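Local coordinates for putative type VI secretion protein (Escherichia coli, PDB 6SKI), which is a type VI secretion phospholipase effector that rides on the VgrG spike and probably hydrolyses membrane phospholipids of rival cells, at residues A[52-57]-A[151-156]; A[58-63]-A[500-505]; A[356-361]-A[403-408]; A[389-392]-A[397-400]. All coordinates share one frame; numbering follows the deposited sequence.

How the contacts relate
Starting from the N terminus, the short helix 53-58 meets the end of helix 144-154 in contact 1, closing a loop of 93 residues. Contact 2 takes up the chain at the very next residue and carries it to strand 500-502, spanning most of the protein, so the two loops cross. They also touch, Met58 packing on Ile153 and Leu57 on Leu500. Inside the great loop of contact 2 sits contact 3, where helix 350-362 lies on strand 398-409 of a separate three-stranded sheet. Contact 4 is nested in turn within contact 3, at the far beginning of that same strand; the centres of contacts 3 and 4 are about 28 Å apart.

Contact 1: residues A[52-57]-A[151-156]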
loop_
_atom_site.group_PDB
_atom_site.type_symbol
_atom_site.label_atom_id
_atom_site.label_comp_id
_atom_site.label_asym_id
_atom_site.label_seq_id
_atom_site.Cartn_x
_atom_site.Cartn_y
_atom_site.Cartn_z
ATOM N N ASN A 52 -10.608 8.133 -1.911
ATOM C CA ASN A 52 -11.749 8.727 -1.235
ATOM C C ASN A 52 -11.505 10.210 -0.973
ATOM O O ASN A 52 -10.389 10.718 -1.103
ATOM C CB ASN A 52 -12.062 7.989 0.068
ATOM C CG ASN A 52 -10.862 7.861 0.982
ATOM O OD1 ASN A 52 -9.938 8.669 0.939
ATOM N ND2 ASN A 52 -10.876 6.840 1.825
ATOM N N THR A 53 -12.581 10.907 -0.609
ATOM C CA THR A 53 -12.497 12.350 -0.410
ATOM C C THR A 53 -11.514 12.701 0.698
ATOM O O THR A 53 -10.796 13.701 0.605
ATOM C CB THR A 53 -13.884 12.913 -0.100
ATOM O OG1 THR A 53 -14.727 12.759 -1.247
ATOM C CG2 THR A 53 -13.806 14.386 0.250
ATOM N N ALA A 54 -11.456 11.881 1.749
ATOM C CA ALA A 54 -10.628 12.213 2.903
ATOM C C ALA A 54 -9.146 12.237 2.548
ATOM O O ALA A 54 -8.411 13.121 3.000
ATOM C CB ALA A 54 -10.901 11.228 4.036
ATOM N N SER A 55 -8.685 11.280 1.741
ATOM C CA SER A 55 -7.284 11.259 1.327
ATOM C C SER A 55 -6.951 12.459 0.446
ATOM O O SER A 55 -5.924 13.129 0.629
ATOM C CB SER A 55 -6.991 9.958 0.585
ATOM O OG SER A 55 -6.548 8.944 1.464
ATOM N N ARG A 56 -7.818 12.736 -0.528
ATOM C CA ARG A 56 -7.608 13.870 -1.417
ATOM C C ARG A 56 -7.572 15.176 -0.637
ATOM O O ARG A 56 -6.811 16.088 -0.975
ATOM C CB ARG A 56 -8.709 13.897 -2.473
ATOM C CG ARG A 56 -8.672 12.710 -3.417
ATOM C CD ARG A 56 -9.542 12.945 -4.633
ATOM N NE ARG A 56 -10.568 13.950 -4.377
ATOM C CZ ARG A 56 -11.848 13.666 -4.161
ATOM N NH1 ARG A 56 -12.259 12.407 -4.167
ATOM N NH2 ARG A 56 -12.716 14.641 -3.936
ATOM N N LEU A 57 -8.383 15.281 0.417
ATOM C CA LEU A 57 -8.364 16.483 1.241
ATOM C C LEU A 57 -7.138 16.528 2.139
ATOM O O LEU A 57 -6.620 17.613 2.417
ATOM C CB LEU A 57 -9.635 16.572 2.080
ATOM C CG LEU A 57 -10.925 16.765 1.292
ATOM C CD1 LEU A 57 -12.097 16.919 2.231
ATOM C CD2 LEU A 57 -10.802 17.960 0.375
ATOM N N LEU A 151 -9.069 12.159 9.834
ATOM C CA LEU A 151 -8.292 11.602 10.934
ATOM C C LEU A 151 -8.146 10.093 10.810
ATOM O O LEU A 151 -7.133 9.533 11.242
ATOM C CB LEU A 151 -8.945 11.952 12.269
ATOM C CG LEU A 151 -8.360 13.159 12.994
ATOM C CD1 LEU A 151 -9.151 13.450 14.251
ATOM C CD2 LEU A 151 -6.898 12.922 13.311
ATOM N N ASP A 152 -9.148 9.428 10.235
ATOM C CA ASP A 152 -9.057 7.997 9.986
ATOM C C ASP A 152 -7.991 7.694 8.947
ATOM O O ASP A 152 -7.238 6.725 9.082
ATOM C CB ASP A 152 -10.413 7.466 9.533
ATOM C CG ASP A 152 -11.335 7.156 10.692
ATOM O OD1 ASP A 152 -12.492 6.758 10.444
ATOM O OD2 ASP A 152 -10.907 7.317 11.853
ATOM N N ILE A 153 -7.921 8.510 7.895
ATOM C CA ILE A 153 -6.863 8.343 6.902
ATOM C C ILE A 153 -5.505 8.684 7.501
ATOM O O ILE A 153 -4.495 8.044 7.185
ATOM C CB ILE A 153 -7.156 9.188 5.652
ATOM C CG1 ILE A 153 -8.537 8.848 5.102
ATOM C CG2 ILE A 153 -6.094 8.962 4.599
ATOM C CD1 ILE A 153 -8.608 7.505 4.438
ATOM N N PHE A 154 -5.452 9.697 8.366
ATOM C CA PHE A 154 -4.188 10.074 8.988
ATOM C C PHE A 154 -3.635 8.943 9.842
ATOM O O PHE A 154 -2.421 8.710 9.875
ATOM C CB PHE A 154 -4.381 11.338 9.822
ATOM C CG PHE A 154 -3.126 11.836 10.467
ATOM C CD1 PHE A 154 -3.020 11.895 11.845
ATOM C CD2 PHE A 154 -2.054 12.252 9.700
ATOM C CE1 PHE A 154 -1.872 12.357 12.443
ATOM C CE2 PHE A 154 -0.901 12.714 10.293
ATOM C CZ PHE A 154 -0.810 12.766 11.667
ATOM N N GLU A 155 -4.512 8.226 10.539
ATOM C CA GLU A 155 -4.133 7.094 11.370
ATOM C C GLU A 155 -4.305 5.768 10.645
ATOM O O GLU A 155 -4.424 4.727 11.294
ATOM C CB GLU A 155 -4.954 7.101 12.656
ATOM C CG GLU A 155 -4.367 7.972 13.746
ATOM C CD GLU A 155 -5.418 8.474 14.712
ATOM O OE1 GLU A 155 -6.621 8.304 14.424
ATOM O OE2 GLU A 155 -5.041 9.038 15.760
ATOM N N GLY A 156 -4.322 5.791 9.313
ATOM C CA GLY A 156 -4.732 4.626 8.552
ATOM C C GLY A 156 -3.799 3.441 8.662
ATOM O O GLY A 156 -4.224 2.302 8.479
#
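Ile153 reaches across from the end of helix 144-154 and sets its whole side chain against the first turn of helix 53-58. The dense part of the contact is buried: CG1 of Ile153 rests on Ala54 CB at 3.5 Å, the apolar pair, and its CG2 branch lies against the hydroxyl OG of Ser55. With CG1 anti to the carbonyl carbon (chi1 -55°) and CG2 anti to the backbone N, the two branches of Ile153 divide the job, one toward Ala54 and the other toward Ser55. Ser55 OG is buried but not left without a partner, since it hydrogen-bonds Arg198. Met58 and Ile150 add further apolar cover around this spot.

The looser side is at Asn52, which is partly exposed. Its amide comes from the opposite direction to Ile153 and meets only the end of that chain, ND2 lying 3.5 Å from CD1. The other amide atom works within its own segment: OD1 accepts from Ser55 N at 3.0 Å, the donor N standing 29° out of the carbonyl plane, and this bond caps the helix. The arrangement is a helix N-cap packed against a second helix, here linked through Ser55 to the start of helix 198-211, just after strand 184-195; in alpha/beta hydrolases the nucleophile elbow generally lies in the turn between such a strand and helix.

Contact 2: residues A[58-63]-A[500-505]; sequences MKFNEC and LWVDPT
Phe60 O accepts the backbone N-H of Cys63 at 3.1 Å, and this bond, together with a type I turn from Met58 to Asn61, curls the chain beyond helix 53-58 and presents the Phe60 ring to strand 500-502. There the contact is wholly apolar. Leu500 comes from the opposite direction and lays one methyl, CD1, over a face of the ring: it stands 3.7 Å from the ring centroid, 16° off the normal, a CH-pi contact. The methyl is shifted toward the CG side, where CD1 of Leu500 is 3.6 Å from CG of Phe60. An extended leucine, with CG beside the backbone N (chi1 -57°) and CD1 continuing anti to CA, carries the methyl that far. Val502, two residues along and pointing the same way from the strand, adds a lighter touch, its CG2 lying 4.3 Å from Phe60 CD1 at an oblique angle to the ring.

Other residues pack around the pair: Ala521 and Val523 also touch Phe60, and Ile509 of the partner strand packs on both Leu500 and Val502. The turn itself is tied down by Asn61, whose amide bonds Asn255 and Ser254. An aromatic residue from a turn, buried against the inward side of a two-stranded antiparallel hairpin, is what this arrangement amounts to.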
loop_
_atom_site.group_PDB
_atom_site.type_symbol
_atom_site.label_atom_id
_atom_site.label_comp_id
_atom_site.label_asym_id
_atom_site.label_seq_id
_atom_site.Cartn_x
_atom_site.Cartn_y
_atom_site.Cartn_z
ATOM N N MET A 58 -6.665 15.371 2.606
ATOM C CA MET A 58 -5.397 15.329 3.321
ATOM C C MET A 58 -4.273 15.874 2.463
ATOM O O MET A 58 -3.329 16.480 2.980
ATOM C CB MET A 58 -5.076 13.896 3.743
ATOM C CG MET A 58 -5.147 13.640 5.227
ATOM S SD MET A 58 -4.491 12.022 5.654
ATOM C CE MET A 58 -2.759 12.400 5.882
ATOM N N LYS A 59 -4.362 15.666 1.151
ATOM C CA LYS A 59 -3.334 16.192 0.256
ATOM C C LYS A 59 -3.310 17.722 0.239
ATOM O O LYS A 59 -2.313 18.314 -0.188
ATOM C CB LYS A 59 -3.527 15.628 -1.150
ATOM C CG LYS A 59 -2.681 14.390 -1.403
ATOM C CD LYS A 59 -2.871 13.833 -2.796
ATOM C CE LYS A 59 -4.233 13.193 -2.947
ATOM N NZ LYS A 59 -4.528 12.873 -4.368
ATOM N N PHE A 60 -4.388 18.380 0.684
ATOM C CA PHE A 60 -4.384 19.842 0.770
ATOM C C PHE A 60 -3.302 20.357 1.705
ATOM O O PHE A 60 -2.793 21.464 1.509
ATOM C CB PHE A 60 -5.734 20.367 1.254
ATOM C CG PHE A 60 -6.716 20.646 0.159
ATOM C CD1 PHE A 60 -6.989 21.948 -0.220
ATOM C CD2 PHE A 60 -7.393 19.617 -0.463
ATOM C CE1 PHE A 60 -7.900 22.215 -1.211
ATOM C CE2 PHE A 60 -8.308 19.881 -1.455
ATOM C CZ PHE A 60 -8.562 21.181 -1.830
ATOM N N ASN A 61 -2.968 19.593 2.740
ATOM C CA ASN A 61 -1.967 20.020 3.707
ATOM C C ASN A 61 -0.633 20.278 3.019
ATOM O O ASN A 61 -0.074 19.388 2.371
ATOM C CB ASN A 61 -1.817 18.953 4.790
ATOM C CG ASN A 61 -1.093 19.457 6.015
ATOM O OD1 ASN A 61 -1.636 20.240 6.786
ATOM N ND2 ASN A 61 0.129 18.990 6.216
ATOM N N GLU A 62 -0.149 21.517 3.136
ATOM C CA GLU A 62 1.150 21.952 2.624
ATOM C C GLU A 62 1.176 22.063 1.104
ATOM O O GLU A 62 2.188 22.477 0.531
ATOM C CB GLU A 62 2.276 21.026 3.097
ATOM C CG GLU A 62 2.340 20.837 4.599
ATOM C CD GLU A 62 2.881 22.054 5.317
ATOM O OE1 GLU A 62 3.567 22.872 4.670
ATOM O OE2 GLU A 62 2.620 22.197 6.528
ATOM N N CYS A 63 0.076 21.712 0.437
ATOM C CA CYS A 63 0.024 21.763 -1.019
ATOM C C CYS A 63 -1.180 22.528 -1.549
ATOM O O CYS A 63 -1.431 22.496 -2.758
ATOM C CB CYS A 63 0.029 20.350 -1.610
ATOM S SG CYS A 63 1.666 19.641 -1.827
ATOM N N LEU A 500 -13.778 22.447 1.929
ATOM C CA LEU A 500 -12.747 23.104 2.712
ATOM C C LEU A 500 -12.729 24.585 2.379
ATOM O O LEU A 500 -13.127 25.005 1.291
ATOM C CB LEU A 500 -11.356 22.513 2.439
ATOM C CG LEU A 500 -11.090 21.023 2.641
ATOM C CD1 LEU A 500 -9.640 20.725 2.326
ATOM C CD2 LEU A 500 -11.419 20.592 4.055
ATOM N N TRP A 501 -12.256 25.374 3.336
ATOM C CA TRP A 501 -11.883 26.758 3.097
ATOM C C TRP A 501 -10.491 26.958 3.669
ATOM O O TRP A 501 -10.247 26.639 4.833
ATOM C CB TRP A 501 -12.877 27.737 3.733
ATOM C CG TRP A 501 -12.469 29.162 3.570
ATOM C CD1 TRP A 501 -12.669 29.949 2.478
ATOM C CD2 TRP A 501 -11.777 29.970 4.527
ATOM N NE1 TRP A 501 -12.147 31.198 2.693
ATOM C CE2 TRP A 501 -11.592 31.236 3.945
ATOM C CE3 TRP A 501 -11.301 29.748 5.820
ATOM C CZ2 TRP A 501 -10.950 32.273 4.610
ATOM C CZ3 TRP A 501 -10.664 30.777 6.475
ATOM C CH2 TRP A 501 -10.496 32.024 5.872
ATOM N N VAL A 502 -9.580 27.481 2.862
ATOM C CA VAL A 502 -8.198 27.673 3.277
ATOM C C VAL A 502 -7.974 29.159 3.494
ATOM O O VAL A 502 -8.335 29.978 2.641
ATOM C CB VAL A 502 -7.210 27.101 2.248
ATOM C CG1 VAL A 502 -5.802 27.156 2.792
ATOM C CG2 VAL A 502 -7.586 25.677 1.892
ATOM N N ASP A 503 -7.400 29.506 4.637
ATOM C CA ASP A 503 -7.135 30.901 4.936
ATOM C C ASP A 503 -6.100 31.440 3.953
ATOM O O ASP A 503 -4.992 30.895 3.870
ATOM C CB ASP A 503 -6.641 31.057 6.372
ATOM C CG ASP A 503 -6.590 32.503 6.816
ATOM O OD1 ASP A 503 -7.513 33.266 6.467
ATOM O OD2 ASP A 503 -5.631 32.879 7.517
ATOM N N PRO A 504 -6.419 32.488 3.193
ATOM C CA PRO A 504 -5.466 32.982 2.189
ATOM C C PRO A 504 -4.155 33.474 2.771
ATOM O O PRO A 504 -3.135 33.456 2.073
ATOM C CB PRO A 504 -6.251 34.112 1.513
ATOM C CG PRO A 504 -7.222 34.545 2.562
ATOM C CD PRO A 504 -7.675 33.251 3.149
ATOM N N THR A 505 -4.144 33.911 4.026
ATOM C CA THR A 505 -2.945 34.464 4.640
ATOM C C THR A 505 -2.139 33.428 5.408
ATOM O O THR A 505 -0.910 33.395 5.295
ATOM C CB THR A 505 -3.318 35.610 5.582
ATOM O OG1 THR A 505 -4.088 36.583 4.867
ATOM C CG2 THR A 505 -2.072 36.270 6.138
#

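Contact 3: residues A[356-361]-A[403-408]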
loop_
_atom_site.group_PDB
_atom_site.type_symbol
_atom_site.label_atom_id
_atom_site.label_comp_id
_atom_site.label_asym_id
_atom_site.label_seq_id
_atom_site.Cartn_x
_atom_site.Cartn_y
_atom_site.Cartn_z
ATOM N N GLU A 356 9.501 30.308 -19.642
ATOM C CA GLU A 356 10.580 29.858 -20.513
ATOM C C GLU A 356 11.825 29.509 -19.710
ATOM O O GLU A 356 12.541 28.557 -20.046
ATOM C CB GLU A 356 10.889 30.922 -21.561
ATOM C CG GLU A 356 9.985 30.854 -22.773
ATOM C CD GLU A 356 10.605 30.080 -23.916
ATOM O OE1 GLU A 356 11.824 30.229 -24.143
ATOM O OE2 GLU A 356 9.876 29.319 -24.587
ATOM N N GLN A 357 12.095 30.255 -18.637
ATOM C CA GLN A 357 13.185 29.878 -17.744
ATOM C C GLN A 357 12.940 28.504 -17.138
ATOM O O GLN A 357 13.852 27.671 -17.079
ATOM C CB GLN A 357 13.350 30.924 -16.644
ATOM C CG GLN A 357 14.408 31.965 -16.935
ATOM C CD GLN A 357 14.984 32.566 -15.674
ATOM O OE1 GLN A 357 14.352 32.541 -14.619
ATOM N NE2 GLN A 357 16.191 33.110 -15.774
ATOM N N VAL A 358 11.710 28.245 -16.692
ATOM C CA VAL A 358 11.393 26.943 -16.113
ATOM C C VAL A 358 11.518 25.843 -17.161
ATOM O O VAL A 358 11.987 24.739 -16.865
ATOM C CB VAL A 358 9.993 26.959 -15.473
ATOM C CG1 VAL A 358 9.658 25.593 -14.913
ATOM C CG2 VAL A 358 9.935 27.994 -14.373
ATOM N N ARG A 359 11.109 26.121 -18.399
ATOM C CA ARG A 359 11.199 25.106 -19.444
ATOM C C ARG A 359 12.648 24.773 -19.767
ATOM O O ARG A 359 12.999 23.600 -19.941
ATOM C CB ARG A 359 10.478 25.566 -20.707
ATOM C CG ARG A 359 10.175 24.433 -21.668
ATOM C CD ARG A 359 9.731 24.953 -23.014
ATOM N NE ARG A 359 10.459 26.161 -23.385
ATOM C CZ ARG A 359 11.608 26.164 -24.051
ATOM N NH1 ARG A 359 12.166 25.023 -24.424
ATOM N NH2 ARG A 359 12.201 27.311 -24.344
ATOM N N LYS A 360 13.508 25.787 -19.845
ATOM C CA LYS A 360 14.913 25.527 -20.116
ATOM C C LYS A 360 15.626 24.919 -18.918
ATOM O O LYS A 360 16.664 24.272 -19.093
ATOM C CB LYS A 360 15.621 26.813 -20.542
ATOM C CG LYS A 360 14.987 27.498 -21.736
ATOM C CD LYS A 360 15.791 28.708 -22.166
ATOM C CE LYS A 360 14.888 29.898 -22.429
ATOM N NZ LYS A 360 14.216 29.792 -23.750
ATOM N N MET A 361 15.089 25.102 -17.713
ATOM C CA MET A 361 15.620 24.395 -16.554
ATOM C C MET A 361 15.213 22.931 -16.571
ATOM O O MET A 361 16.007 22.055 -16.212
ATOM C CB MET A 361 15.134 25.063 -15.270
ATOM C CG MET A 361 15.753 24.513 -14.000
ATOM S SD MET A 361 14.736 23.224 -13.255
ATOM C CE MET A 361 13.344 24.180 -12.665
ATOM N N ALA A 403 1.183 32.316 -18.162
ATOM C CA ALA A 403 2.103 31.407 -18.822
ATOM C C ALA A 403 2.407 30.241 -17.901
ATOM O O ALA A 403 2.465 30.400 -16.675
ATOM C CB ALA A 403 3.397 32.111 -19.226
ATOM N N ALA A 404 2.563 29.062 -18.496
ATOM C CA ALA A 404 2.983 27.881 -17.757
ATOM C C ALA A 404 3.805 26.986 -18.670
ATOM O O ALA A 404 3.880 27.203 -19.878
ATOM C CB ALA A 404 1.787 27.119 -17.188
ATOM N N VAL A 405 4.447 25.986 -18.080
ATOM C CA VAL A 405 5.152 24.961 -18.841
ATOM C C VAL A 405 4.274 23.721 -18.912
ATOM O O VAL A 405 3.876 23.171 -17.881
ATOM C CB VAL A 405 6.515 24.638 -18.216
ATOM C CG1 VAL A 405 7.274 23.669 -19.095
ATOM C CG2 VAL A 405 7.305 25.901 -18.025
ATOM N N PHE A 406 3.971 23.281 -20.126
ATOM C CA PHE A 406 3.092 22.149 -20.368
ATOM C C PHE A 406 3.873 20.987 -20.965
ATOM O O PHE A 406 4.706 21.173 -21.857
ATOM C CB PHE A 406 1.956 22.538 -21.311
ATOM C CG PHE A 406 0.674 21.813 -21.045
ATOM C CD1 PHE A 406 -0.005 21.997 -19.856
ATOM C CD2 PHE A 406 0.146 20.953 -21.983
ATOM C CE1 PHE A 406 -1.185 21.337 -19.610
ATOM C CE2 PHE A 406 -1.030 20.285 -21.739
ATOM C CZ PHE A 406 -1.697 20.482 -20.553
ATOM N N PHE A 407 3.599 19.792 -20.462
ATOM C CA PHE A 407 4.125 18.553 -21.005
ATOM C C PHE A 407 2.963 17.732 -21.537
ATOM O O PHE A 407 1.991 17.488 -20.813
ATOM C CB PHE A 407 4.889 17.770 -19.940
ATOM C CG PHE A 407 5.545 16.527 -20.456
ATOM C CD1 PHE A 407 6.504 16.598 -21.446
ATOM C CD2 PHE A 407 5.203 15.289 -19.950
ATOM C CE1 PHE A 407 7.106 15.459 -21.918
ATOM C CE2 PHE A 407 5.804 14.149 -20.422
ATOM C CZ PHE A 407 6.757 14.235 -21.406
ATOM N N GLU A 408 3.055 17.323 -22.800
ATOM C CA GLU A 408 2.031 16.506 -23.435
ATOM C C GLU A 408 2.650 15.191 -23.876
ATOM O O GLU A 408 3.547 15.177 -24.723
ATOM C CB GLU A 408 1.409 17.223 -24.633
ATOM C CG GLU A 408 0.580 18.435 -24.279
ATOM C CD GLU A 408 0.840 19.608 -25.203
ATOM O OE1 GLU A 408 0.065 19.791 -26.166
ATOM O OE2 GLU A 408 1.821 20.346 -24.969
#
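This is helix-on-sheet packing: helix 350-362 lies on one face of a three-stranded antiparallel sheet, over its middle strand 398-409. Val405 is the residue that carries it on the strand side, sending both methyls up into the helix. Its CG2 meets the helix backbone and Val358 together, at 3.8 Å from Arg359 N and 3.9 Å from Val358 CB. The other branch, CG1, is put anti to the backbone N by chi1 of -175° and runs to the aliphatic base of Arg359, where CG is 4.0 Å away; the two side chains cross at about a right angle. Val358 also touches Ser333 of strand 328-341, and Glu356 and Arg359 touch Thr379 of strand 376-386, so the helix spans all three strands. Across the sheet, Ala404 and Phe406 face helix 72-85, touching Phe81, Leu82 and Ile85; the middle strand thus lies between helix 350-362 on one face and helix 72-85 on the other.

Arg359 uses only its first carbons against Val405. Beyond them the chain bends at chi3 (37°), and its guanidinium turns away from the strand to Glu356, whose carboxylate carbon lies in the guanidinium plane at the edge. NH2 of Arg359 gives OE1 of Glu356 a weak hydrogen bond of 2.9 Å as part of a salt bridge.

Contact 4: residues A[389-392]-A[397-400]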
loop_
_atom_site.group_PDB
_atom_site.type_symbol
_atom_site.label_atom_id
_atom_site.label_comp_id
_atom_site.label_asym_id
_atom_site.label_seq_id
_atom_site.Cartn_x
_atom_site.Cartn_y
_atom_site.Cartn_z
ATOM N N SER A 389 -13.355 49.276 -16.354
ATOM C CA SER A 389 -13.993 50.431 -16.975
ATOM C C SER A 389 -13.210 51.705 -16.706
ATOM O O SER A 389 -13.184 52.615 -17.544
ATOM C CB SER A 389 -15.428 50.565 -16.471
ATOM O OG SER A 389 -15.514 50.223 -15.100
ATOM N N ASN A 390 -12.568 51.788 -15.541
ATOM C CA ASN A 390 -11.792 52.974 -15.204
ATOM C C ASN A 390 -10.673 53.197 -16.210
ATOM O O ASN A 390 -10.434 54.326 -16.651
ATOM C CB ASN A 390 -11.235 52.840 -13.788
ATOM C CG ASN A 390 -12.321 52.854 -12.737
ATOM O OD1 ASN A 390 -13.306 53.579 -12.857
ATOM N ND2 ASN A 390 -12.152 52.044 -11.704
ATOM N N GLN A 391 -9.972 52.126 -16.584
ATOM C CA GLN A 391 -8.926 52.250 -17.592
ATOM C C GLN A 391 -9.512 52.372 -18.992
ATOM O O GLN A 391 -8.899 52.984 -19.872
ATOM C CB GLN A 391 -7.963 51.069 -17.500
ATOM C CG GLN A 391 -7.114 51.073 -16.242
ATOM C CD GLN A 391 -5.951 52.044 -16.305
ATOM O OE1 GLN A 391 -6.128 53.233 -16.563
ATOM N NE2 GLN A 391 -4.749 51.536 -16.065
ATOM N N ARG A 392 -10.691 51.789 -19.225
ATOM C CA ARG A 392 -11.339 51.958 -20.522
ATOM C C ARG A 392 -11.654 53.422 -20.790
ATOM O O ARG A 392 -11.559 53.887 -21.932
ATOM C CB ARG A 392 -12.615 51.122 -20.602
ATOM C CG ARG A 392 -12.428 49.762 -21.235
ATOM C CD ARG A 392 -13.761 49.168 -21.654
ATOM N NE ARG A 392 -14.702 49.047 -20.544
ATOM C CZ ARG A 392 -14.706 48.044 -19.671
ATOM N NH1 ARG A 392 -13.818 47.066 -19.773
ATOM N NH2 ARG A 392 -15.603 48.018 -18.696
ATOM N N ILE A 397 -6.944 49.463 -22.782
ATOM C CA ILE A 397 -7.518 48.124 -22.763
ATOM C C ILE A 397 -6.498 47.198 -22.122
ATOM O O ILE A 397 -5.287 47.369 -22.294
ATOM C CB ILE A 397 -7.907 47.658 -24.181
ATOM C CG1 ILE A 397 -8.757 48.723 -24.876
ATOM C CG2 ILE A 397 -8.654 46.333 -24.125
ATOM C CD1 ILE A 397 -10.232 48.637 -24.556
ATOM N N GLN A 398 -6.973 46.210 -21.370
ATOM C CA GLN A 398 -6.090 45.380 -20.568
ATOM C C GLN A 398 -6.393 43.903 -20.775
ATOM O O GLN A 398 -7.539 43.503 -21.003
ATOM C CB GLN A 398 -6.204 45.730 -19.081
ATOM C CG GLN A 398 -5.547 47.048 -18.719
ATOM C CD GLN A 398 -4.950 47.040 -17.332
ATOM O OE1 GLN A 398 -5.609 46.671 -16.361
ATOM N NE2 GLN A 398 -3.690 47.446 -17.229
ATOM N N LYS A 399 -5.348 43.092 -20.654
ATOM C CA LYS A 399 -5.451 41.651 -20.811
ATOM C C LYS A 399 -4.753 40.980 -19.642
ATOM O O LYS A 399 -3.751 41.483 -19.132
ATOM C CB LYS A 399 -4.817 41.181 -22.130
ATOM C CG LYS A 399 -3.294 41.169 -22.100
ATOM C CD LYS A 399 -2.670 41.434 -23.453
ATOM C CE LYS A 399 -3.200 40.498 -24.514
ATOM N NZ LYS A 399 -2.404 40.609 -25.765
ATOM N N GLN A 400 -5.286 39.847 -19.214
ATOM C CA GLN A 400 -4.584 38.973 -18.289
ATOM C C GLN A 400 -3.847 37.929 -19.111
ATOM O O GLN A 400 -4.471 37.170 -19.863
ATOM C CB GLN A 400 -5.536 38.307 -17.298
ATOM C CG GLN A 400 -4.816 37.711 -16.100
ATOM C CD GLN A 400 -5.658 36.717 -15.339
ATOM O OE1 GLN A 400 -6.476 36.007 -15.920
ATOM N NE2 GLN A 400 -5.462 36.656 -14.029
#
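A short helix, 389-394, forms the connection between the adjacent antiparallel strands 376-386 and 398-409, and this contact is where that helix turns back on the start of the second strand. Ile397 and Arg392 meet at the surface. Although CB of Ile397 points away from the helix, the end of its chain comes back to it, and CD1 lies 4.1 Å from CG of Arg392, the two side chains crossing at a slant. It is the aliphatic part of the arginine that is touched. Farther out, a bend at chi3 (-57°) turns the guanidinium over its own helix, with one face above Ser389 CA, offset toward the rim.

As in a beta hairpin with an enlarged connection, the strands pair at once beyond the helix, through a backbone hydrogen bond between Gln398 and Val386. A second approach lies at this point. Gln391 bends at chi2 (-78°) and brings its amide near that of Gln398, but the two NE2 atoms stay 4.4 Å apart and no hydrogen bond joins them. Gln398 also touches Val386 and Ile339 on the strands to its two sides, while Gln391 packs on Val396.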